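Local coordinates for protein peptide methionine sulfoxide reductase msrA/msrB (Neisseria gonorrhoeae, PDB 2H30) that can use electrons from DsbD, through its N-terminal thioredoxin domain, to reduce the downstream methionine sulfoxide reductase domains MsrA and MsrB by thiol-disulfide exchange, at residues A[20-26]-A[105-109]; A[40-46]-A[72-78]; A[78-82]-A[110-115]; A[119-125]-A[137-142]; A[143-149]-A[158-164]. The protein carries 2 engineered substitutions. All blocks are in the same frame, centred on the assembly; numbering follows the deposited sequence.

Overall arrangement
From the N terminus, residues 20-26 carry the outermost strand, 24-25, which lies against strand 105-107, so contact 1 closes a long loop over one edge of the sheet. Contact 2 is nested inside that loop: its parallel strands 41-45 and 73-78, joined through helix 51-64, form the centre. Contact 3 begins where contact 2 ends, at Ala78, and crosses contact 1 along the chain, tying the loop after strand 73-78 to the start of helix 112-116. Contacts 4 and 5 follow in series. The first builds the hairpin 124-128/134-139 next to strand 41-45; the second folds the C-terminal tail onto helix 144-152, about 28 Å from contact 1, centre to centre.

Contact 1: A[20-26]-A[105-109]; sequences MSTMKTA and VVTDN. Engineered in segment 20-26: Met20 (natural residue Leu), Met23 (natural residue Leu).
Segment 20-26 runs antiparallel to strand 105-107, with Thr25 and Val106 as a non-hydrogen-bonded pair whose CA atoms are 4.1 Å apart. On one side of that pair Thr107 N gives a nearly straight bond to Lys24 O (3.0 Å, 177° at the hydrogen); on the other, Ala26 N meets Val105 O at 2.8 Å, bent to 135°. Water 1 bridges the backbones beside them, accepting from Lys24 N and donating to Thr107 O. Water 2 links Thr25 O with the hydroxyl of Thr107.

Both methionines here are engineered selenomethionines. Met23 has CG anti to its carbonyl carbon (chi1 -67°) and an otherwise extended chain, which carries the selenium past Val106 CG1 (3.9 Å) and lays CE against the carboxylate of Asp108, 3.4 Å from OD1. That carboxylate is held elsewhere, by the backbone N-H groups of Thr112 and Ile113 at the start of helix 112-116. Met20 touches the same Val106 methyl with its CG, at 4.0 Å, while Thr107 CG2 lies 3.9 Å from Ala26 CA. The arrangement is a short, weakly bonded edge strand with waters bridging beside it, an N-terminal extension of the central sheet in this thioredoxin-like fold.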
# COMPACT_ATOMS: atom_id res chain seq x y z
N MSE A 20 0.82 10.77 -5.84
CA MSE A 20 1.03 10.55 -4.42
C MSE A 20 1.90 11.63 -3.84
O MSE A 20 1.88 11.91 -2.65
CB MSE A 20 1.60 9.17 -4.20
CG MSE A 20 1.56 8.72 -2.80
SE MSE A 20 2.22 6.94 -2.99
CE MSE A 20 0.88 6.16 -4.06
N SER A 21 2.67 12.29 -4.69
CA SER A 21 3.61 13.31 -4.20
C SER A 21 2.90 14.65 -3.73
O SER A 21 3.49 15.56 -3.10
CB SER A 21 4.84 13.37 -5.14
OG SER A 21 5.61 12.12 -5.09
N THR A 22 1.57 14.71 -3.90
CA THR A 22 0.79 15.78 -3.36
C THR A 22 0.10 15.35 -2.05
O THR A 22 -0.73 16.07 -1.46
CB THR A 22 -0.26 16.23 -4.43
OG1 THR A 22 -1.34 15.31 -4.43
CG2 THR A 22 0.38 16.18 -5.83
N MSE A 23 0.45 14.15 -1.55
CA MSE A 23 -0.30 13.58 -0.44
C MSE A 23 0.54 13.49 0.83
O MSE A 23 1.78 13.51 0.77
CB MSE A 23 -0.79 12.16 -0.81
CG MSE A 23 -1.83 12.25 -1.90
SE MSE A 23 -2.37 10.40 -2.36
CE MSE A 23 -3.43 10.92 -3.88
N LYS A 24 -0.16 13.41 1.97
CA LYS A 24 0.54 13.24 3.24
C LYS A 24 0.35 11.83 3.74
O LYS A 24 -0.52 11.11 3.22
CB LYS A 24 -0.09 14.13 4.29
CG LYS A 24 0.03 15.64 3.98
CD LYS A 24 -0.65 16.41 5.08
CE LYS A 24 -0.39 17.91 4.81
NZ LYS A 24 -0.80 18.72 5.99
N THR A 25 1.17 11.48 4.71
CA THR A 25 0.93 10.23 5.44
C THR A 25 0.02 10.47 6.63
O THR A 25 -0.37 11.61 6.93
CB THR A 25 2.20 9.64 5.93
OG1 THR A 25 2.78 10.48 6.95
CG2 THR A 25 3.14 9.34 4.72
N ALA A 26 -0.29 9.40 7.35
CA ALA A 26 -1.18 9.52 8.49
C ALA A 26 -0.57 10.35 9.62
O ALA A 26 -1.32 10.81 10.54
CB ALA A 26 -1.58 8.10 8.99
N VAL A 105 1.76 4.88 5.99
CA VAL A 105 0.37 4.93 5.64
C VAL A 105 0.09 6.23 4.92
O VAL A 105 -0.09 7.28 5.60
CB VAL A 105 -0.57 4.76 6.84
CG1 VAL A 105 -2.01 4.81 6.33
CG2 VAL A 105 -0.29 3.41 7.59
N VAL A 106 -0.05 6.17 3.60
CA VAL A 106 -0.43 7.38 2.85
C VAL A 106 -1.93 7.55 3.02
O VAL A 106 -2.69 6.59 2.93
CB VAL A 106 -0.09 7.18 1.38
CG1 VAL A 106 -0.67 8.34 0.47
CG2 VAL A 106 1.39 7.04 1.19
N THR A 107 -2.39 8.79 3.18
CA THR A 107 -3.80 9.07 3.30
C THR A 107 -4.25 9.77 2.01
O THR A 107 -3.83 10.92 1.74
CB THR A 107 -4.12 9.88 4.58
OG1 THR A 107 -3.29 11.06 4.68
CG2 THR A 107 -3.92 9.05 5.79
N ASP A 108 -5.08 9.10 1.24
CA ASP A 108 -5.54 9.60 -0.07
C ASP A 108 -6.99 10.01 0.12
O ASP A 108 -7.90 9.22 0.01
CB ASP A 108 -5.45 8.46 -1.08
CG ASP A 108 -5.82 8.87 -2.49
OD1 ASP A 108 -6.44 9.96 -2.67
OD2 ASP A 108 -5.52 8.07 -3.41
N ASN A 109 -7.19 11.32 0.41
CA ASN A 109 -8.54 11.78 0.71
C ASN A 109 -9.40 11.61 -0.53
O ASN A 109 -9.03 12.15 -1.61
CB ASN A 109 -8.44 13.25 1.14
CG ASN A 109 -9.77 13.79 1.73
OD1 ASN A 109 -9.93 15.01 1.87
ND2 ASN A 109 -10.70 12.92 2.05
O HOH W 1 -2.96 13.36 1.80
O HOH W 2 -2.76 13.03 6.85

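Contact 2: A[40-46]-A[72-78]; sequences PTLIKFW and ANLITVA
Ile43 and Ile75 lie side by side on one face of two parallel strands, 41-45 and 73-78, which pair in register from Thr41 with Asn73 to Phe45 with Val77. The backbone ladder runs from Asn73 N to Pro40 O at one end to Trp46 N to Val77 O at the other. Ile43 CG1 is 3.8 Å from Ile75 CG1, and Ile43 CG2 reaches across to Val77 CG2 at 3.5 Å. Phe45 lies alongside Val77, with CD2 3.8 Å from Val77 CB. Met20 and Ile128 also pack against Ile43, so this face is thoroughly buried.

The other face is tight at one point: Leu42 CD2 and Leu74 CD2 are pressed to 3.5 Å, closer than methyls usually sit. Around them it is less closed, as Leu74 is partly exposed. The looser end is where the strands begin, with partly exposed Pro40 touching Ala72 CB through CG at 4.1 Å. Lys44 points to the same face as Leu42, but its extended chain leads away to a salt bridge with Glu56.

At the far end Trp46 folds back (chi1 65°) so that its indole N-H can reach Thr76 OG1 (NE1 to OG1 3.0 Å), 16° out of the ring plane. Thr76 OG1 also bonds to Pro104 O. The chemistry implies a directed chain of hydrogen bonds, NE1 to OG1 to the Pro104 carbonyl, which helps hold the indole beside Cys53 of the probable CxxC motif.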
# COMPACT_ATOMS: atom_id res chain seq x y z
N PRO A 40 11.15 -0.22 -7.47
CA PRO A 40 9.68 -0.34 -7.67
C PRO A 40 8.98 -0.06 -6.34
O PRO A 40 9.62 -0.08 -5.30
CB PRO A 40 9.49 -1.82 -8.04
CG PRO A 40 10.68 -2.54 -7.37
CD PRO A 40 11.84 -1.53 -7.42
N THR A 41 7.67 0.14 -6.38
CA THR A 41 6.90 0.40 -5.18
C THR A 41 5.79 -0.62 -5.10
O THR A 41 5.02 -0.83 -6.08
CB THR A 41 6.31 1.83 -5.22
OG1 THR A 41 7.44 2.75 -5.23
CG2 THR A 41 5.52 2.14 -3.95
N LEU A 42 5.69 -1.25 -3.93
CA LEU A 42 4.63 -2.24 -3.68
C LEU A 42 3.67 -1.56 -2.74
O LEU A 42 4.07 -1.12 -1.65
CB LEU A 42 5.25 -3.49 -3.04
CG LEU A 42 4.19 -4.54 -2.73
CD1 LEU A 42 3.47 -5.08 -4.00
CD2 LEU A 42 5.00 -5.65 -1.96
N ILE A 43 2.42 -1.41 -3.18
CA ILE A 43 1.43 -0.62 -2.41
C ILE A 43 0.32 -1.51 -1.92
O ILE A 43 -0.30 -2.23 -2.73
CB ILE A 43 0.78 0.46 -3.28
CG1 ILE A 43 1.86 1.37 -3.87
CG2 ILE A 43 -0.25 1.25 -2.44
CD1 ILE A 43 1.25 2.34 -4.90
N LYS A 44 0.04 -1.46 -0.65
CA LYS A 44 -1.13 -2.20 -0.08
C LYS A 44 -2.26 -1.20 0.18
O LYS A 44 -2.02 -0.24 0.96
CB LYS A 44 -0.75 -2.82 1.26
CG LYS A 44 -1.94 -3.67 1.81
CD LYS A 44 -1.60 -4.27 3.14
CE LYS A 44 -2.58 -5.50 3.31
NZ LYS A 44 -2.04 -6.30 4.35
N PHE A 45 -3.43 -1.43 -0.45
CA PHE A 45 -4.63 -0.61 -0.22
C PHE A 45 -5.46 -1.32 0.83
O PHE A 45 -5.70 -2.53 0.75
CB PHE A 45 -5.46 -0.50 -1.51
CG PHE A 45 -4.74 0.26 -2.58
CD1 PHE A 45 -3.82 -0.36 -3.42
CD2 PHE A 45 -4.95 1.62 -2.70
CE1 PHE A 45 -3.15 0.40 -4.40
CE2 PHE A 45 -4.31 2.39 -3.70
CZ PHE A 45 -3.40 1.79 -4.55
N TRP A 46 -5.96 -0.53 1.78
CA TRP A 46 -6.73 -1.08 2.89
C TRP A 46 -7.71 -0.07 3.45
O TRP A 46 -7.70 1.11 3.05
CB TRP A 46 -5.77 -1.60 3.98
CG TRP A 46 -4.94 -0.54 4.66
CD1 TRP A 46 -3.78 0.03 4.17
CD2 TRP A 46 -5.13 -0.00 5.96
NE1 TRP A 46 -3.26 0.94 5.11
CE2 TRP A 46 -4.11 0.95 6.19
CE3 TRP A 46 -6.13 -0.18 6.93
CZ2 TRP A 46 -3.98 1.65 7.38
CZ3 TRP A 46 -6.02 0.56 8.12
CH2 TRP A 46 -4.97 1.47 8.34
N ALA A 72 12.69 -2.63 -2.79
CA ALA A 72 11.43 -1.98 -3.20
C ALA A 72 11.03 -0.99 -2.15
O ALA A 72 11.43 -1.12 -0.99
CB ALA A 72 10.28 -3.06 -3.33
N ASN A 73 10.18 -0.05 -2.53
CA ASN A 73 9.49 0.80 -1.56
C ASN A 73 8.21 0.07 -1.16
O ASN A 73 7.44 -0.28 -2.04
CB ASN A 73 9.08 2.11 -2.19
CG ASN A 73 10.27 2.88 -2.84
OD1 ASN A 73 10.18 3.32 -3.98
ND2 ASN A 73 11.35 2.99 -2.11
N LEU A 74 8.00 -0.14 0.13
CA LEU A 74 6.73 -0.74 0.57
C LEU A 74 5.94 0.33 1.30
O LEU A 74 6.39 0.95 2.28
CB LEU A 74 7.02 -1.88 1.53
CG LEU A 74 6.77 -3.21 0.94
CD1 LEU A 74 7.20 -4.27 1.96
CD2 LEU A 74 5.31 -3.42 0.68
N ILE A 75 4.76 0.61 0.73
CA ILE A 75 3.87 1.58 1.37
C ILE A 75 2.44 1.08 1.42
O ILE A 75 2.09 0.12 0.72
CB ILE A 75 3.94 2.94 0.67
CG1 ILE A 75 3.40 2.80 -0.71
CG2 ILE A 75 5.41 3.50 0.67
CD1 ILE A 75 3.12 4.14 -1.35
N THR A 76 1.63 1.70 2.26
CA THR A 76 0.21 1.34 2.27
C THR A 76 -0.59 2.62 2.02
O THR A 76 -0.08 3.72 2.29
CB THR A 76 -0.25 0.68 3.60
OG1 THR A 76 -0.42 1.68 4.62
CG2 THR A 76 0.80 -0.39 4.02
N VAL A 77 -1.81 2.45 1.53
CA VAL A 77 -2.70 3.57 1.25
C VAL A 77 -4.05 3.31 1.91
O VAL A 77 -4.69 2.30 1.63
CB VAL A 77 -2.92 3.73 -0.21
CG1 VAL A 77 -4.01 4.82 -0.49
CG2 VAL A 77 -1.59 4.14 -0.90
N ALA A 78 -4.46 4.28 2.74
CA ALA A 78 -5.85 4.34 3.23
C ALA A 78 -6.47 5.55 2.56
O ALA A 78 -5.76 6.48 2.22
CB ALA A 78 -5.92 4.49 4.72

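Contact 3: A[78-82]-A[110-115]; sequences ASPGF and GGTIAQ
The ring of Phe82 and the side-chain amide of Gln115 slide past one another in opposite directions, their planes only 7° apart, where a type II turn of residues 79-82 meets the N-terminal end of helix 112-116. The close approach is made by the aliphatic part of Gln115, with CG 3.5 Å from Phe82 CE1. Further round the ring, CE2 of Phe82 touches the methyl of Ala114 at 3.7 Å. Phe82 gets there because its CG stands opposite the backbone N (chi1 176°), which brings the ring up against Gly110 and Gly111.

Gly111, the N-cap residue, lets the segments come close: a side chain there would point at Phe82 and Ser79, and its CA lies 3.6 Å from Ser79 CB. Both glycines have positive phi. Gln115 NE2 turns back towards the carbonyls of Gly110 and Gly111, though both bonds are weak. Tyr122 also touches Phe82.

Two polar links stitch the turn to the helix start. Water 3 joins Ser79 OG to Ala114 N, accepting from the latter. The direct link ends on Pro80 O, which Asn109 ND2 also reaches as a second donor: Gly110 N to Pro80 O is 2.8 Å long and 167° at the hydrogen.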
# COMPACT_ATOMS: atom_id res chain seq x y z
N ALA A 78 -4.46 4.28 2.74
CA ALA A 78 -5.85 4.34 3.23
C ALA A 78 -6.47 5.55 2.56
O ALA A 78 -5.76 6.48 2.22
CB ALA A 78 -5.92 4.49 4.72
N SER A 79 -7.79 5.50 2.37
CA SER A 79 -8.49 6.48 1.50
C SER A 79 -9.65 7.10 2.24
O SER A 79 -10.79 6.66 2.06
CB SER A 79 -8.92 5.80 0.18
OG SER A 79 -7.78 5.32 -0.55
N PRO A 80 -9.37 8.09 3.09
CA PRO A 80 -10.47 8.70 3.88
C PRO A 80 -11.64 9.15 3.01
O PRO A 80 -11.45 9.73 1.94
CB PRO A 80 -9.78 9.90 4.56
CG PRO A 80 -8.33 9.43 4.78
CD PRO A 80 -8.06 8.66 3.45
N GLY A 81 -12.85 8.83 3.44
CA GLY A 81 -14.01 9.27 2.69
C GLY A 81 -14.39 8.48 1.48
O GLY A 81 -15.38 8.79 0.82
N PHE A 82 -13.66 7.41 1.18
CA PHE A 82 -13.89 6.59 0.03
C PHE A 82 -14.30 5.20 0.52
O PHE A 82 -13.70 4.69 1.50
CB PHE A 82 -12.56 6.48 -0.76
CG PHE A 82 -12.64 5.58 -1.93
CD1 PHE A 82 -13.47 5.90 -3.03
CD2 PHE A 82 -11.84 4.44 -2.01
CE1 PHE A 82 -13.48 5.06 -4.16
CE2 PHE A 82 -11.87 3.60 -3.12
CZ PHE A 82 -12.71 3.89 -4.22
N GLY A 110 -10.49 10.84 -0.40
CA GLY A 110 -11.38 10.53 -1.53
C GLY A 110 -10.95 9.39 -2.44
O GLY A 110 -11.66 8.99 -3.38
N GLY A 111 -9.80 8.80 -2.13
CA GLY A 111 -9.43 7.59 -2.88
C GLY A 111 -9.09 7.80 -4.36
O GLY A 111 -9.48 6.99 -5.20
N THR A 112 -8.34 8.87 -4.65
CA THR A 112 -7.97 9.16 -6.04
C THR A 112 -7.22 8.00 -6.70
O THR A 112 -7.57 7.53 -7.79
CB THR A 112 -7.08 10.37 -6.09
OG1 THR A 112 -7.92 11.49 -5.70
CG2 THR A 112 -6.61 10.61 -7.53
N ILE A 113 -6.22 7.46 -6.00
CA ILE A 113 -5.38 6.45 -6.64
C ILE A 113 -6.18 5.15 -6.77
O ILE A 113 -6.17 4.50 -7.82
CB ILE A 113 -4.13 6.21 -5.83
CG1 ILE A 113 -3.33 7.52 -5.75
CG2 ILE A 113 -3.35 4.97 -6.40
CD1 ILE A 113 -2.26 7.45 -4.78
N ALA A 114 -6.93 4.78 -5.71
CA ALA A 114 -7.73 3.59 -5.79
C ALA A 114 -8.72 3.67 -6.97
O ALA A 114 -8.92 2.71 -7.70
CB ALA A 114 -8.46 3.36 -4.43
N GLN A 115 -9.36 4.82 -7.13
CA GLN A 115 -10.27 4.98 -8.26
C GLN A 115 -9.53 4.88 -9.61
O GLN A 115 -10.02 4.19 -10.51
CB GLN A 115 -10.98 6.33 -8.16
CG GLN A 115 -11.99 6.33 -7.03
CD GLN A 115 -12.69 7.65 -6.96
OE1 GLN A 115 -13.33 8.05 -7.93
NE2 GLN A 115 -12.50 8.38 -5.88
O HOH W 3 -6.49 5.65 -2.99

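Contact 4: A[119-125]-A[137-142]; sequences ISVYPSW and IVKGSI
Trp125 and Ile142 make the central contact: the isoleucine lies over one face of the indole, with CG1 3.7 Å from the centroid of the five-membered ring and 16° off its normal, a CH-pi contact. Its CD1 continues over the middle of the ring system. At the indole edge, near the ring plane, sit the carbonyl of Gly140 (Trp125 CD1 to Gly140 O, 3.4 Å) and water 4, which accepts from both Trp125 NE1 and Ile142 N. The water thus ties the indole N-H to the backbone N-H of Ile142.

Behind this shell, the two backbones hold Trp125 in place. It forms an antiparallel hydrogen-bonded pair with Val138, with 2.8 Å bonds from Trp125 N to Val138 O and from Val138 N to Trp125 O. A weak bond from Gly140 N to Pro123 O follows where the strands separate. Ser124 OG donates to Val121 O (2.7 Å) from above the carbonyl plane, bracing the loop that carries the cis peptide before Pro123. Pro123 CG touches Ser141 OG at 3.5 Å, a hydroxyl that bonds to Glu56.

Further out, Ala147 and Leu150 of helix 144-152 back Ile142, while Pro123 contacts Cys53 of the probable CxxC motif. A cis-proline next to that motif, leading into the 124-128/134-139 hairpin, is characteristic of the thioredoxin fold.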
# COMPACT_ATOMS: atom_id res chain seq x y z
N ILE A 119 -9.51 -0.06 -7.93
CA ILE A 119 -9.44 -0.92 -6.75
C ILE A 119 -10.78 -0.75 -6.02
O ILE A 119 -11.15 0.36 -5.69
CB ILE A 119 -8.20 -0.65 -5.91
CG1 ILE A 119 -6.99 -1.24 -6.72
CG2 ILE A 119 -8.38 -1.29 -4.51
CD1 ILE A 119 -5.69 -1.20 -6.06
N SER A 120 -11.45 -1.87 -5.77
CA SER A 120 -12.77 -1.83 -5.15
C SER A 120 -12.89 -2.78 -3.95
O SER A 120 -13.93 -2.76 -3.22
CB SER A 120 -13.91 -2.18 -6.17
OG SER A 120 -13.58 -3.41 -6.82
N VAL A 121 -11.86 -3.62 -3.79
CA VAL A 121 -11.88 -4.61 -2.72
C VAL A 121 -10.59 -4.53 -1.95
O VAL A 121 -9.57 -4.18 -2.49
CB VAL A 121 -12.15 -6.04 -3.20
CG1 VAL A 121 -13.47 -6.13 -4.02
CG2 VAL A 121 -11.02 -6.62 -3.91
N TYR A 122 -10.70 -4.80 -0.67
CA TYR A 122 -9.53 -4.74 0.22
C TYR A 122 -9.31 -6.05 0.91
O TYR A 122 -10.31 -6.81 1.22
CB TYR A 122 -9.74 -3.68 1.28
CG TYR A 122 -9.89 -2.25 0.77
CD1 TYR A 122 -9.00 -1.73 -0.18
CD2 TYR A 122 -10.86 -1.42 1.28
CE1 TYR A 122 -9.08 -0.37 -0.58
CE2 TYR A 122 -10.96 -0.08 0.85
CZ TYR A 122 -10.05 0.41 -0.05
OH TYR A 122 -10.07 1.71 -0.45
N PRO A 123 -8.05 -6.35 1.22
CA PRO A 123 -6.88 -5.61 0.72
C PRO A 123 -6.71 -5.86 -0.77
O PRO A 123 -7.27 -6.82 -1.32
CB PRO A 123 -5.70 -6.28 1.46
CG PRO A 123 -6.25 -7.59 1.94
CD PRO A 123 -7.71 -7.56 1.99
N SER A 124 -5.99 -4.96 -1.40
CA SER A 124 -5.46 -5.22 -2.74
C SER A 124 -4.09 -4.61 -2.81
O SER A 124 -3.74 -3.76 -1.95
CB SER A 124 -6.31 -4.53 -3.83
OG SER A 124 -7.55 -5.25 -4.01
N TRP A 125 -3.32 -5.05 -3.80
CA TRP A 125 -1.91 -4.59 -3.91
C TRP A 125 -1.65 -4.09 -5.30
O TRP A 125 -2.25 -4.61 -6.26
CB TRP A 125 -0.99 -5.78 -3.66
CG TRP A 125 -1.05 -6.25 -2.19
CD1 TRP A 125 -2.00 -7.10 -1.61
CD2 TRP A 125 -0.08 -5.97 -1.20
NE1 TRP A 125 -1.65 -7.30 -0.27
CE2 TRP A 125 -0.49 -6.61 -0.00
CE3 TRP A 125 1.07 -5.18 -1.19
CZ2 TRP A 125 0.27 -6.53 1.19
CZ3 TRP A 125 1.84 -5.09 -0.00
CH2 TRP A 125 1.42 -5.76 1.19
N ILE A 137 -1.74 -5.34 -10.59
CA ILE A 137 -2.72 -5.14 -9.48
C ILE A 137 -3.25 -6.51 -9.08
O ILE A 137 -3.61 -7.36 -9.92
CB ILE A 137 -3.93 -4.28 -9.94
CG1 ILE A 137 -3.44 -2.87 -10.30
CG2 ILE A 137 -4.94 -4.17 -8.82
CD1 ILE A 137 -4.45 -2.05 -11.13
N VAL A 138 -3.21 -6.76 -7.77
CA VAL A 138 -3.67 -8.02 -7.22
C VAL A 138 -4.82 -7.74 -6.28
O VAL A 138 -4.68 -6.99 -5.32
CB VAL A 138 -2.51 -8.72 -6.45
CG1 VAL A 138 -3.00 -10.04 -5.83
CG2 VAL A 138 -1.32 -8.98 -7.43
N LYS A 139 -5.97 -8.41 -6.54
CA LYS A 139 -7.11 -8.31 -5.61
C LYS A 139 -6.89 -9.31 -4.48
O LYS A 139 -6.57 -10.48 -4.73
CB LYS A 139 -8.38 -8.73 -6.35
CG LYS A 139 -9.64 -8.68 -5.59
CD LYS A 139 -10.81 -8.96 -6.59
CE LYS A 139 -11.00 -7.76 -7.55
NZ LYS A 139 -12.02 -7.93 -8.67
N GLY A 140 -7.07 -8.83 -3.25
CA GLY A 140 -7.03 -9.67 -2.04
C GLY A 140 -5.66 -9.75 -1.45
O GLY A 140 -4.76 -9.01 -1.87
N SER A 141 -5.56 -10.60 -0.44
CA SER A 141 -4.33 -10.75 0.32
C SER A 141 -3.27 -11.47 -0.46
O SER A 141 -3.57 -12.32 -1.32
CB SER A 141 -4.57 -11.58 1.57
OG SER A 141 -5.53 -10.98 2.37
N ILE A 142 -2.01 -11.17 -0.11
CA ILE A 142 -0.87 -11.90 -0.64
C ILE A 142 -0.01 -12.30 0.56
O ILE A 142 -0.02 -11.60 1.59
CB ILE A 142 -0.03 -11.18 -1.69
CG1 ILE A 142 0.62 -9.91 -1.13
CG2 ILE A 142 -0.88 -10.88 -2.94
CD1 ILE A 142 1.50 -9.15 -2.12
O HOH W 4 -2.23 -8.90 2.09

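Contact 5: A[143-149]-A[158-164]; sequences NEAQALA and LGSLKHS
Gln146 reaches across to the C-terminal tail, its NE2 donating to Leu158 O at 2.9 Å. The bond is straight enough at the hydrogen (162°) and lies in the amide plane, but approaches the carbonyl from above its plane; Leu161 N donates to the same oxygen from the opposite face, so Leu158 O has two donors. The other end of the glutamine amide is also used: OE1 accepts from Asn143 N on a lone pair, while Asn143 OD1 accepts from Gln146 N (2.8 Å each). These reciprocal bonds form a capping box at the start of helix 144-152.

Asn143 ND2 adds a weak bond to Leu161 O (3.3 Å), an oxygen already receiving both N and OG of Ser164. Apolar contact fills in between: Gln146 CG lies 3.9 Å from Leu161 CB, and Ala145 CB is 4.2 Å from Leu161 CD1. The tail thus lies along one flank of helix 144-152, with Leu158 reaching Val138 of strand 134-139, while Ala147 of the helix touches Trp63 of helix 51-64.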
# COMPACT_ATOMS: atom_id res chain seq x y z
N ASN A 143 0.67 -13.44 0.40
CA ASN A 143 1.63 -13.85 1.43
C ASN A 143 3.03 -13.31 1.19
O ASN A 143 3.30 -12.67 0.15
CB ASN A 143 1.60 -15.38 1.61
CG ASN A 143 1.97 -16.13 0.37
OD1 ASN A 143 2.87 -15.77 -0.37
ND2 ASN A 143 1.22 -17.26 0.11
N GLU A 144 3.95 -13.56 2.13
CA GLU A 144 5.32 -12.95 2.04
C GLU A 144 6.12 -13.43 0.82
O GLU A 144 6.73 -12.59 0.10
CB GLU A 144 6.12 -13.21 3.28
CG GLU A 144 7.38 -12.47 3.25
CD GLU A 144 8.21 -12.69 4.50
OE1 GLU A 144 9.33 -12.15 4.57
OE2 GLU A 144 7.68 -13.35 5.43
N ALA A 145 5.89 -14.68 0.44
CA ALA A 145 6.53 -15.26 -0.74
C ALA A 145 6.02 -14.66 -2.02
O ALA A 145 6.79 -14.40 -2.93
CB ALA A 145 6.33 -16.82 -0.76
N GLN A 146 4.69 -14.47 -2.10
CA GLN A 146 4.07 -13.79 -3.26
C GLN A 146 4.54 -12.32 -3.36
O GLN A 146 4.88 -11.85 -4.45
CB GLN A 146 2.56 -13.80 -3.11
CG GLN A 146 1.98 -15.21 -3.40
CD GLN A 146 0.53 -15.29 -3.04
OE1 GLN A 146 0.06 -14.68 -2.06
NE2 GLN A 146 -0.21 -16.13 -3.81
N ALA A 147 4.63 -11.65 -2.23
CA ALA A 147 5.12 -10.25 -2.25
C ALA A 147 6.58 -10.18 -2.72
O ALA A 147 6.96 -9.34 -3.52
CB ALA A 147 4.97 -9.61 -0.85
N LEU A 148 7.40 -11.11 -2.23
CA LEU A 148 8.79 -11.11 -2.70
C LEU A 148 8.90 -11.45 -4.18
O LEU A 148 9.78 -10.89 -4.85
CB LEU A 148 9.57 -12.14 -1.83
CG LEU A 148 9.84 -11.66 -0.40
CD1 LEU A 148 10.36 -12.86 0.37
CD2 LEU A 148 10.85 -10.49 -0.31
N ALA A 149 8.07 -12.40 -4.65
CA ALA A 149 8.06 -12.77 -6.05
C ALA A 149 7.69 -11.55 -6.90
O ALA A 149 8.38 -11.22 -7.89
CB ALA A 149 7.08 -13.91 -6.27
N LEU A 158 1.56 -15.71 -9.17
CA LEU A 158 1.26 -15.84 -7.76
C LEU A 158 0.40 -17.03 -7.37
O LEU A 158 0.42 -17.50 -6.24
CB LEU A 158 0.65 -14.52 -7.27
CG LEU A 158 1.48 -13.29 -7.60
CD1 LEU A 158 0.74 -12.09 -6.99
CD2 LEU A 158 2.88 -13.34 -7.05
N GLY A 159 -0.46 -17.49 -8.27
CA GLY A 159 -1.30 -18.64 -8.01
C GLY A 159 -0.55 -19.91 -7.68
O GLY A 159 -1.04 -20.70 -6.92
N SER A 160 0.67 -20.07 -8.21
CA SER A 160 1.43 -21.27 -7.93
C SER A 160 1.88 -21.35 -6.48
O SER A 160 2.25 -22.42 -6.02
CB SER A 160 2.57 -21.39 -8.93
OG SER A 160 1.96 -21.43 -10.22
N LEU A 161 1.82 -20.21 -5.76
CA LEU A 161 2.11 -20.10 -4.32
C LEU A 161 0.87 -19.90 -3.40
O LEU A 161 1.01 -19.68 -2.18
CB LEU A 161 3.03 -18.86 -4.11
CG LEU A 161 4.40 -18.98 -4.68
CD1 LEU A 161 5.06 -17.61 -4.72
CD2 LEU A 161 5.26 -19.93 -3.82
N LYS A 162 -0.32 -19.98 -3.99
CA LYS A 162 -1.58 -19.74 -3.24
C LYS A 162 -1.72 -20.64 -2.02
O LYS A 162 -2.18 -20.18 -0.95
CB LYS A 162 -2.80 -19.84 -4.17
CG LYS A 162 -4.08 -19.24 -3.55
CD LYS A 162 -5.33 -19.82 -4.26
CE LYS A 162 -6.63 -19.15 -3.79
NZ LYS A 162 -7.74 -19.53 -4.73
N HIS A 163 -1.28 -21.89 -2.16
CA HIS A 163 -1.44 -22.91 -1.10
C HIS A 163 -0.16 -23.18 -0.33
O HIS A 163 -0.04 -24.22 0.32
CB HIS A 163 -1.92 -24.22 -1.70
CG HIS A 163 -3.22 -24.09 -2.41
ND1 HIS A 163 -4.39 -23.77 -1.75
CD2 HIS A 163 -3.54 -24.17 -3.72
CE1 HIS A 163 -5.37 -23.68 -2.63
NE2 HIS A 163 -4.88 -23.92 -3.83
N SER A 164 0.79 -22.25 -0.40
CA SER A 164 2.04 -22.46 0.34
C SER A 164 1.85 -22.21 1.84
O SER A 164 0.90 -21.49 2.26
CB SER A 164 3.19 -21.64 -0.23
OG SER A 164 2.94 -20.27 -0.18
OXT SER A 164 2.63 -22.70 2.67